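Side-chain contacts in plasmin and fibronectin-binding protein A (PDB 4MR0), which acts as a fibronectin-dependent adhesin and invasin of Streptococcus pneumoniae and binds human fibronectin, plasmin, plasminogen and serum albumin: residues G244-G249 and V254-V259; V259-S264 and H268-A273; I448-D453 and S462-T467. All coordinates share one frame; numbering follows the deposited sequence.

Contact 1: G244-G249 and V254-V259; sequences GAFAIG and VTIKNV
I256 presses its terminal methyl onto the ring of F246, and beside this pair I248 closes against both I256 and V254. The CD1 atom of I256 lies 3.7 Å from the centroid of the F246 ring and only 11° off the ring normal, a CH-pi contact centred over one face. CD2 is the ring atom nearest to it, at 3.7 Å from I256 CD1, but most of the other ring carbons are almost as close, as expected when a methyl sits over the middle of a ring. In I256 the CG1 branch stands anti to the carbonyl carbon (chi1 -67°) and the chain runs on extended (chi2 176°), which carries CD1 across the gap to the phenylalanine. I248 reaches over from strand 243-252 and meets its partners tip to tip: its CD1 is 3.8 Å from I256 CD1 and 4.0 Å from V254 CG1. The I256 methyl thus meets the ring face on one side and, roughly at right angles to it, the methyl of I248. No hydrogen bond joins the segments; the axes of 246-249 and 254-257 run nearly antiparallel and come no closer than 10.5 Å, a distance bridged by side chains alone. On the F246 side the aromatic packing continues, Y216 meeting the ring edge-to-face and F194 lying at a shallow tilt to it. Two strands that belong to different faces and touch through inward-pointing aliphatic and aromatic residues are characteristic of the interior of a right-handed parallel beta-helix, the pectate lyase-like fold to which this part of the adhesin belongs.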
loop_
_atom_site.group_PDB
_atom_site.type_symbol
_atom_site.label_atom_id
_atom_site.label_comp_id
_atom_site.label_asym_id
_atom_site.label_seq_id
_atom_site.Cartn_x
_atom_site.Cartn_y
_atom_site.Cartn_z
ATOM N N GLY A 244 -1.541 14.934 -1.597
ATOM C CA GLY A 244 -1.796 13.704 -2.331
ATOM C C GLY A 244 -2.278 14.036 -3.732
ATOM O O GLY A 244 -2.395 15.217 -4.087
ATOM N N ALA A 245 -2.582 13.014 -4.529
ATOM C CA ALA A 245 -3.043 13.248 -5.898
ATOM C C ALA A 245 -4.509 12.910 -6.144
ATOM O O ALA A 245 -5.229 13.677 -6.790
ATOM C CB ALA A 245 -2.172 12.464 -6.889
ATOM N N PHE A 246 -4.944 11.759 -5.638
ATOM C CA PHE A 246 -6.316 11.305 -5.850
ATOM C C PHE A 246 -7.062 10.881 -4.591
ATOM O O PHE A 246 -6.503 10.216 -3.724
ATOM C CB PHE A 246 -6.329 10.101 -6.807
ATOM C CG PHE A 246 -6.001 10.436 -8.235
ATOM C CD1 PHE A 246 -6.993 10.876 -9.105
ATOM C CD2 PHE A 246 -4.704 10.272 -8.721
ATOM C CE1 PHE A 246 -6.702 11.147 -10.444
ATOM C CE2 PHE A 246 -4.404 10.540 -10.056
ATOM C CZ PHE A 246 -5.399 10.974 -10.920
ATOM N N ALA A 247 -8.330 11.274 -4.508
ATOM C CA ALA A 247 -9.207 10.869 -3.414
ATOM C C ALA A 247 -10.400 10.283 -4.166
ATOM O O ALA A 247 -11.279 11.005 -4.637
ATOM C CB ALA A 247 -9.638 12.063 -2.577
ATOM N N ILE A 248 -10.390 8.962 -4.306
ATOM C CA ILE A 248 -11.427 8.228 -5.016
ATOM C C ILE A 248 -12.399 7.607 -4.017
ATOM O O ILE A 248 -12.055 6.666 -3.310
ATOM C CB ILE A 248 -10.781 7.122 -5.877
ATOM C CG1 ILE A 248 -9.778 7.757 -6.854
ATOM C CG2 ILE A 248 -11.846 6.349 -6.644
ATOM C CD1 ILE A 248 -8.864 6.764 -7.511
ATOM N N GLY A 249 -13.612 8.142 -3.958
ATOM C CA GLY A 249 -14.585 7.610 -3.022
ATOM C C GLY A 249 -15.933 7.315 -3.643
ATOM O O GLY A 249 -16.427 8.087 -4.468
ATOM N N VAL A 254 -12.705 2.854 -12.211
ATOM C CA VAL A 254 -11.764 3.963 -12.290
ATOM C C VAL A 254 -10.428 3.390 -12.729
ATOM O O VAL A 254 -9.964 2.389 -12.175
ATOM C CB VAL A 254 -11.593 4.647 -10.918
ATOM C CG1 VAL A 254 -10.600 5.798 -11.024
ATOM C CG2 VAL A 254 -12.944 5.154 -10.424
ATOM N N THR A 255 -9.814 4.020 -13.724
ATOM C CA THR A 255 -8.530 3.551 -14.236
ATOM C C THR A 255 -7.481 4.652 -14.228
ATOM O O THR A 255 -7.685 5.704 -14.827
ATOM C CB THR A 255 -8.662 3.037 -15.688
ATOM O OG1 THR A 255 -9.583 1.942 -15.724
ATOM C CG2 THR A 255 -7.305 2.560 -16.218
ATOM N N ILE A 256 -6.372 4.410 -13.534
ATOM C CA ILE A 256 -5.272 5.371 -13.475
ATOM C C ILE A 256 -4.060 4.627 -14.026
ATOM O O ILE A 256 -3.682 3.585 -13.499
ATOM C CB ILE A 256 -4.966 5.814 -12.023
ATOM C CG1 ILE A 256 -6.136 6.633 -11.463
ATOM C CG2 ILE A 256 -3.680 6.626 -11.989
ATOM C CD1 ILE A 256 -5.962 7.035 -10.010
ATOM N N LYS A 257 -3.455 5.148 -15.084
ATOM C CA LYS A 257 -2.310 4.465 -15.652
ATOM C C LYS A 257 -1.254 5.361 -16.263
ATOM O O LYS A 257 -1.539 6.456 -16.739
ATOM C CB LYS A 257 -2.784 3.446 -16.684
ATOM C CG LYS A 257 -3.698 4.007 -17.748
ATOM C CD LYS A 257 -4.401 2.873 -18.494
ATOM C CE LYS A 257 -3.404 1.903 -19.114
ATOM N NZ LYS A 257 -4.080 0.732 -19.750
ATOM N N ASN A 258 -0.027 4.858 -16.238
ATOM C CA ASN A 258 1.135 5.552 -16.770
ATOM C C ASN A 258 1.251 6.976 -16.247
ATOM O O ASN A 258 1.389 7.936 -17.013
ATOM C CB ASN A 258 1.101 5.547 -18.300
ATOM C CG ASN A 258 2.422 5.990 -18.909
ATOM O OD1 ASN A 258 3.486 5.751 -18.346
ATOM N ND2 ASN A 258 2.355 6.625 -20.072
ATOM N N VAL A 259 1.200 7.107 -14.928
ATOM C CA VAL A 259 1.323 8.408 -14.294
ATOM C C VAL A 259 2.519 8.399 -13.351
ATOM O O VAL A 259 2.764 7.414 -12.660
ATOM C CB VAL A 259 0.076 8.767 -13.458
ATOM C CG1 VAL A 259 0.268 10.147 -12.833
ATOM C CG2 VAL A 259 -1.181 8.726 -14.323
#

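Contact 2: V259-S264 and H268-A273; sequences VTFKDS and HAIQIA. With MN (manganese (II) ion), chain G.
F261 meets A269 and I270 from across the interior, its side chain running at about a right angle to that of I270. From CB, the first torsion sets CG anti to the carbonyl carbon (chi1 -59°), and the ring then extends toward segment 268-273. On its way out CD2 passes the methyl of A269, 4.4 Å from A269 CB, a loose contact. Farther along, CE2 comes within 4.1 Å of I270 CD1, and at the tip CZ makes the closest approach, 3.8 Å from the same I270 CD1. Both aliphatic groups approach the ring obliquely. One face is covered from within its own segment by V259, whose CG1 stands 3.6 Å above the ring plane, displaced toward the rim.

The polar groups turn to other partners. S264 OG hydrogen-bonds to the carbonyl oxygen of S243, and H268 ND1 to that of E303. Q271, next to I270, sends its OE1 to a manganese ion at 2.3 Å, a site it shares with Q306, E308 and the carbonyl oxygen of G314, while its NE2 is hydrogen-bonded to Y317 OH.

F261 on strand 260-265 also packs on A245 and F246 of strand 243-252 and on I221 of strand 220-222, which lies in the turn before, while A269 and I270 rest against F285 of strand 278-289; amid these neighbours the contact joins two consecutive strands of the first PbH1 repeat (251-274).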
loop_
_atom_site.group_PDB
_atom_site.type_symbol
_atom_site.label_atom_id
_atom_site.label_comp_id
_atom_site.label_asym_id
_atom_site.label_seq_id
_atom_site.Cartn_x
_atom_site.Cartn_y
_atom_site.Cartn_z
ATOM N N VAL A 259 1.200 7.107 -14.928
ATOM C CA VAL A 259 1.323 8.408 -14.294
ATOM C C VAL A 259 2.519 8.399 -13.351
ATOM O O VAL A 259 2.764 7.414 -12.660
ATOM C CB VAL A 259 0.076 8.767 -13.458
ATOM C CG1 VAL A 259 0.268 10.147 -12.833
ATOM C CG2 VAL A 259 -1.181 8.726 -14.323
ATOM N N THR A 260 3.268 9.497 -13.335
ATOM C CA THR A 260 4.412 9.612 -12.443
ATOM C C THR A 260 3.980 10.521 -11.292
ATOM O O THR A 260 3.701 11.695 -11.507
ATOM C CB THR A 260 5.627 10.238 -13.171
ATOM O OG1 THR A 260 6.038 9.371 -14.232
ATOM C CG2 THR A 260 6.795 10.428 -12.209
ATOM N N PHE A 261 3.910 9.973 -10.084
ATOM C CA PHE A 261 3.514 10.738 -8.901
ATOM C C PHE A 261 4.755 11.154 -8.128
ATOM O O PHE A 261 5.545 10.306 -7.717
ATOM C CB PHE A 261 2.632 9.895 -7.983
ATOM C CG PHE A 261 1.379 9.404 -8.633
ATOM C CD1 PHE A 261 1.396 8.272 -9.446
ATOM C CD2 PHE A 261 0.169 10.051 -8.398
ATOM C CE1 PHE A 261 0.224 7.793 -10.017
ATOM C CE2 PHE A 261 -1.011 9.586 -8.964
ATOM C CZ PHE A 261 -0.984 8.444 -9.774
ATOM N N LYS A 262 4.913 12.454 -7.900
ATOM C CA LYS A 262 6.094 12.940 -7.201
ATOM C C LYS A 262 5.888 13.721 -5.914
ATOM O O LYS A 262 4.976 14.541 -5.792
ATOM C CB LYS A 262 6.918 13.842 -8.123
ATOM C CG LYS A 262 7.425 13.212 -9.401
ATOM C CD LYS A 262 8.277 14.229 -10.156
ATOM C CE LYS A 262 8.818 13.661 -11.460
ATOM N NZ LYS A 262 9.703 14.650 -12.144
ATOM N N ASP A 263 6.785 13.461 -4.972
ATOM C CA ASP A 263 6.858 14.172 -3.704
ATOM C C ASP A 263 5.606 14.461 -2.894
ATOM O O ASP A 263 5.180 15.611 -2.763
ATOM C CB ASP A 263 7.611 15.482 -3.948
ATOM C CG ASP A 263 8.900 15.262 -4.714
ATOM O OD1 ASP A 263 9.707 14.422 -4.265
ATOM O OD2 ASP A 263 9.104 15.915 -5.762
ATOM N N SER A 264 5.037 13.411 -2.325
ATOM C CA SER A 264 3.867 13.547 -1.482
ATOM C C SER A 264 4.360 14.129 -0.156
ATOM O O SER A 264 5.410 13.730 0.340
ATOM C CB SER A 264 3.255 12.164 -1.245
ATOM O OG SER A 264 2.287 12.208 -0.217
ATOM N N HIS A 268 -1.006 10.406 1.309
ATOM C CA HIS A 268 -1.409 9.325 0.419
ATOM C C HIS A 268 -1.472 9.859 -1.003
ATOM O O HIS A 268 -2.204 10.808 -1.268
ATOM C CB HIS A 268 -2.809 8.823 0.785
ATOM C CG HIS A 268 -2.970 8.464 2.227
ATOM N ND1 HIS A 268 -2.317 7.399 2.808
ATOM C CD2 HIS A 268 -3.745 9.007 3.196
ATOM C CE1 HIS A 268 -2.688 7.297 4.071
ATOM N NE2 HIS A 268 -3.555 8.260 4.331
ATOM N N ALA A 269 -0.714 9.263 -1.914
ATOM C CA ALA A 269 -0.760 9.702 -3.296
ATOM C C ALA A 269 -2.161 9.388 -3.808
ATOM O O ALA A 269 -2.757 10.158 -4.560
ATOM C CB ALA A 269 0.277 8.962 -4.124
ATOM N N ILE A 270 -2.689 8.249 -3.371
ATOM C CA ILE A 270 -4.011 7.812 -3.785
ATOM C C ILE A 270 -4.773 7.157 -2.643
ATOM O O ILE A 270 -4.220 6.354 -1.900
ATOM C CB ILE A 270 -3.919 6.770 -4.929
ATOM C CG1 ILE A 270 -3.239 7.384 -6.155
ATOM C CG2 ILE A 270 -5.318 6.256 -5.285
ATOM C CD1 ILE A 270 -2.936 6.369 -7.260
ATOM N N GLN A 271 -6.048 7.511 -2.506
ATOM C CA GLN A 271 -6.916 6.896 -1.504
ATOM C C GLN A 271 -8.107 6.349 -2.274
ATOM O O GLN A 271 -8.764 7.076 -3.016
ATOM C CB GLN A 271 -7.408 7.904 -0.461
ATOM C CG GLN A 271 -6.330 8.391 0.493
ATOM C CD GLN A 271 -6.842 9.451 1.453
ATOM O OE1 GLN A 271 -7.545 9.144 2.418
ATOM N NE2 GLN A 271 -6.497 10.707 1.188
ATOM N N ILE A 272 -8.366 5.061 -2.098
ATOM C CA ILE A 272 -9.467 4.382 -2.766
ATOM C C ILE A 272 -10.354 3.905 -1.635
ATOM O O ILE A 272 -9.991 2.979 -0.908
ATOM C CB ILE A 272 -8.940 3.171 -3.577
ATOM C CG1 ILE A 272 -7.941 3.659 -4.629
ATOM C CG2 ILE A 272 -10.098 2.427 -4.242
ATOM C CD1 ILE A 272 -7.143 2.533 -5.292
ATOM N N ALA A 273 -11.504 4.553 -1.485
ATOM C CA ALA A 273 -12.433 4.249 -0.401
ATOM C C ALA A 273 -13.832 3.952 -0.904
ATOM O O ALA A 273 -14.418 4.752 -1.633
ATOM C CB ALA A 273 -12.483 5.433 0.572
HETATM MN MN MN G . -7.882 7.436 3.932
#

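Contact 3: I448-D453 and S462-T467; sequences IRVAKD and SDITVT
With V450 CG1 anti to the backbone N (chi1 175°) and I464 CG2 in the same relation to its own backbone, the two branches point into the space between the strands and meet tip to tip, V450 CG1 lying 3.8 Å from I464 CG2. The second torsion of I464 is folded rather than extended (chi2 -57°), which brings its CD1 back to 3.9 Å from V450 CG1. That one methyl of the valine is therefore met by two methyls of the isoleucine. Two residues along, I448 and V466 slide past each other in opposite directions, and I448 CD1 touches V466 CG1 at 3.8 Å. I448 and V450 also pack on I433 of strand 431-440, and I464 on L492 of strand 490-500, these strands being the parallel neighbours of 462-473 on its two sides.

R449, between I448 and V450, takes no part in this seam. R449 NH1 and R449 NH2 converge end-on upon D453 OD2 at 3.0 Å and 2.6 Å, respectively, both from the same face of the carboxylate; both bonds belong to a salt bridge, and NH2 comes from well above the carboxylate plane. E484 pairs with R449 NE and N414 with NH1, so the guanidinium is gripped from several directions.

Across the strands the contact is purely aliphatic, with no hydrogen bond between them. Its cohesion is therefore likely to rest on dispersion and the exclusion of water, whereas the charged pair R449-D453 stands apart from the seam.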
loop_
_atom_site.group_PDB
_atom_site.type_symbol
_atom_site.label_atom_id
_atom_site.label_comp_id
_atom_site.label_asym_id
_atom_site.label_seq_id
_atom_site.Cartn_x
_atom_site.Cartn_y
_atom_site.Cartn_z
ATOM N N ILE A 448 8.559 -11.379 4.956
ATOM C CA ILE A 448 7.131 -11.630 5.069
ATOM C C ILE A 448 6.649 -11.823 6.490
ATOM O O ILE A 448 7.277 -12.530 7.283
ATOM C CB ILE A 448 6.746 -12.904 4.280
ATOM C CG1 ILE A 448 7.138 -12.743 2.814
ATOM C CG2 ILE A 448 5.262 -13.181 4.426
ATOM C CD1 ILE A 448 7.010 -14.029 2.002
ATOM N N ARG A 449 5.500 -11.223 6.788
ATOM C CA ARG A 449 4.891 -11.331 8.101
ATOM C C ARG A 449 3.367 -11.354 7.988
ATOM O O ARG A 449 2.778 -10.518 7.301
ATOM C CB ARG A 449 5.323 -10.148 8.974
ATOM C CG ARG A 449 4.686 -10.112 10.344
ATOM C CD ARG A 449 5.268 -8.977 11.177
ATOM N NE ARG A 449 4.838 -9.054 12.571
ATOM C CZ ARG A 449 3.666 -8.625 13.024
ATOM N NH1 ARG A 449 2.787 -8.069 12.197
ATOM N NH2 ARG A 449 3.373 -8.758 14.309
ATOM N N VAL A 450 2.741 -12.324 8.647
ATOM C CA VAL A 450 1.285 -12.445 8.672
ATOM C C VAL A 450 0.990 -12.746 10.125
ATOM O O VAL A 450 1.472 -13.747 10.667
ATOM C CB VAL A 450 0.766 -13.616 7.804
ATOM C CG1 VAL A 450 -0.744 -13.770 7.982
ATOM C CG2 VAL A 450 1.084 -13.358 6.344
ATOM N N ALA A 451 0.204 -11.897 10.777
ATOM C CA ALA A 451 -0.032 -12.152 12.181
ATOM C C ALA A 451 -1.252 -11.562 12.847
ATOM O O ALA A 451 -1.892 -10.642 12.336
ATOM C CB ALA A 451 1.203 -11.714 12.960
ATOM N N LYS A 452 -1.576 -12.150 13.995
ATOM C CA LYS A 452 -2.621 -11.640 14.863
ATOM C C LYS A 452 -1.668 -11.317 16.003
ATOM O O LYS A 452 -1.404 -12.147 16.879
ATOM C CB LYS A 452 -3.632 -12.701 15.288
ATOM C CG LYS A 452 -4.784 -12.051 16.054
ATOM C CD LYS A 452 -5.884 -13.007 16.436
ATOM C CE LYS A 452 -5.447 -13.961 17.528
ATOM N NZ LYS A 452 -6.628 -14.684 18.070
ATOM N N ASP A 453 -1.114 -10.111 15.925
ATOM C CA ASP A 453 -0.108 -9.594 16.845
ATOM C C ASP A 453 -0.276 -9.860 18.336
ATOM O O ASP A 453 0.713 -9.899 19.064
ATOM C CB ASP A 453 0.069 -8.091 16.596
ATOM C CG ASP A 453 0.053 -7.744 15.112
ATOM O OD1 ASP A 453 -1.028 -7.841 14.493
ATOM O OD2 ASP A 453 1.120 -7.390 14.564
ATOM N N SER A 462 -7.112 -16.296 9.047
ATOM C CA SER A 462 -7.127 -17.635 8.470
ATOM C C SER A 462 -7.014 -17.650 6.955
ATOM O O SER A 462 -7.133 -16.613 6.301
ATOM C CB SER A 462 -8.412 -18.353 8.888
ATOM O OG SER A 462 -9.537 -17.578 8.521
ATOM N N ASP A 463 -6.790 -18.843 6.407
ATOM C CA ASP A 463 -6.650 -19.036 4.967
ATOM C C ASP A 463 -5.510 -18.164 4.461
ATOM O O ASP A 463 -5.707 -17.244 3.673
ATOM C CB ASP A 463 -7.964 -18.688 4.264
ATOM C CG ASP A 463 -9.095 -19.614 4.672
ATOM O OD1 ASP A 463 -9.038 -20.814 4.326
ATOM O OD2 ASP A 463 -10.037 -19.148 5.347
ATOM N N ILE A 464 -4.313 -18.479 4.940
ATOM C CA ILE A 464 -3.105 -17.748 4.593
ATOM C C ILE A 464 -2.219 -18.678 3.772
ATOM O O ILE A 464 -1.948 -19.802 4.194
ATOM C CB ILE A 464 -2.320 -17.343 5.864
ATOM C CG1 ILE A 464 -3.218 -16.531 6.808
ATOM C CG2 ILE A 464 -1.076 -16.567 5.473
ATOM C CD1 ILE A 464 -3.817 -15.274 6.183
ATOM N N THR A 465 -1.763 -18.205 2.616
ATOM C CA THR A 465 -0.906 -19.006 1.744
ATOM C C THR A 465 0.350 -18.241 1.350
ATOM O O THR A 465 0.271 -17.135 0.804
ATOM C CB THR A 465 -1.649 -19.416 0.446
ATOM O OG1 THR A 465 -2.767 -20.248 0.775
ATOM C CG2 THR A 465 -0.718 -20.177 -0.498
ATOM N N VAL A 466 1.506 -18.833 1.632
ATOM C CA VAL A 466 2.792 -18.236 1.290
ATOM C C VAL A 466 3.515 -19.289 0.454
ATOM O O VAL A 466 4.070 -20.258 0.996
ATOM C CB VAL A 466 3.622 -17.915 2.549
ATOM C CG1 VAL A 466 4.928 -17.252 2.144
ATOM C CG2 VAL A 466 2.825 -17.000 3.488
ATOM N N THR A 467 3.515 -19.094 -0.862
ATOM C CA THR A 467 4.116 -20.075 -1.761
ATOM C C THR A 467 5.032 -19.541 -2.849
ATOM O O THR A 467 4.835 -18.444 -3.368
ATOM C CB THR A 467 3.021 -20.879 -2.483
ATOM O OG1 THR A 467 2.158 -19.964 -3.178
ATOM C CG2 THR A 467 2.204 -21.693 -1.496
#

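All three contacts are buried and join strands through apolar side chains, with no hydrogen bond across any of them. Contacts 1 and 2 are neighbours: they share V259, their centres lie 7 Å apart, and strands 243-252 and 270-273 pair, while F246 and F261 touch ring to ring. The centre of contact 3 lies about 27 Å from that of contact 2 and about 29 Å from that of contact 1; it touches neither. Aromatic rings carry the packing in contacts 1 and 2, but contact 3 is built of valine and isoleucine alone. Polar chemistry is left to side chains outside the apolar seams: a manganese ligand in 268-273, an arginine-aspartate salt bridge in 448-453.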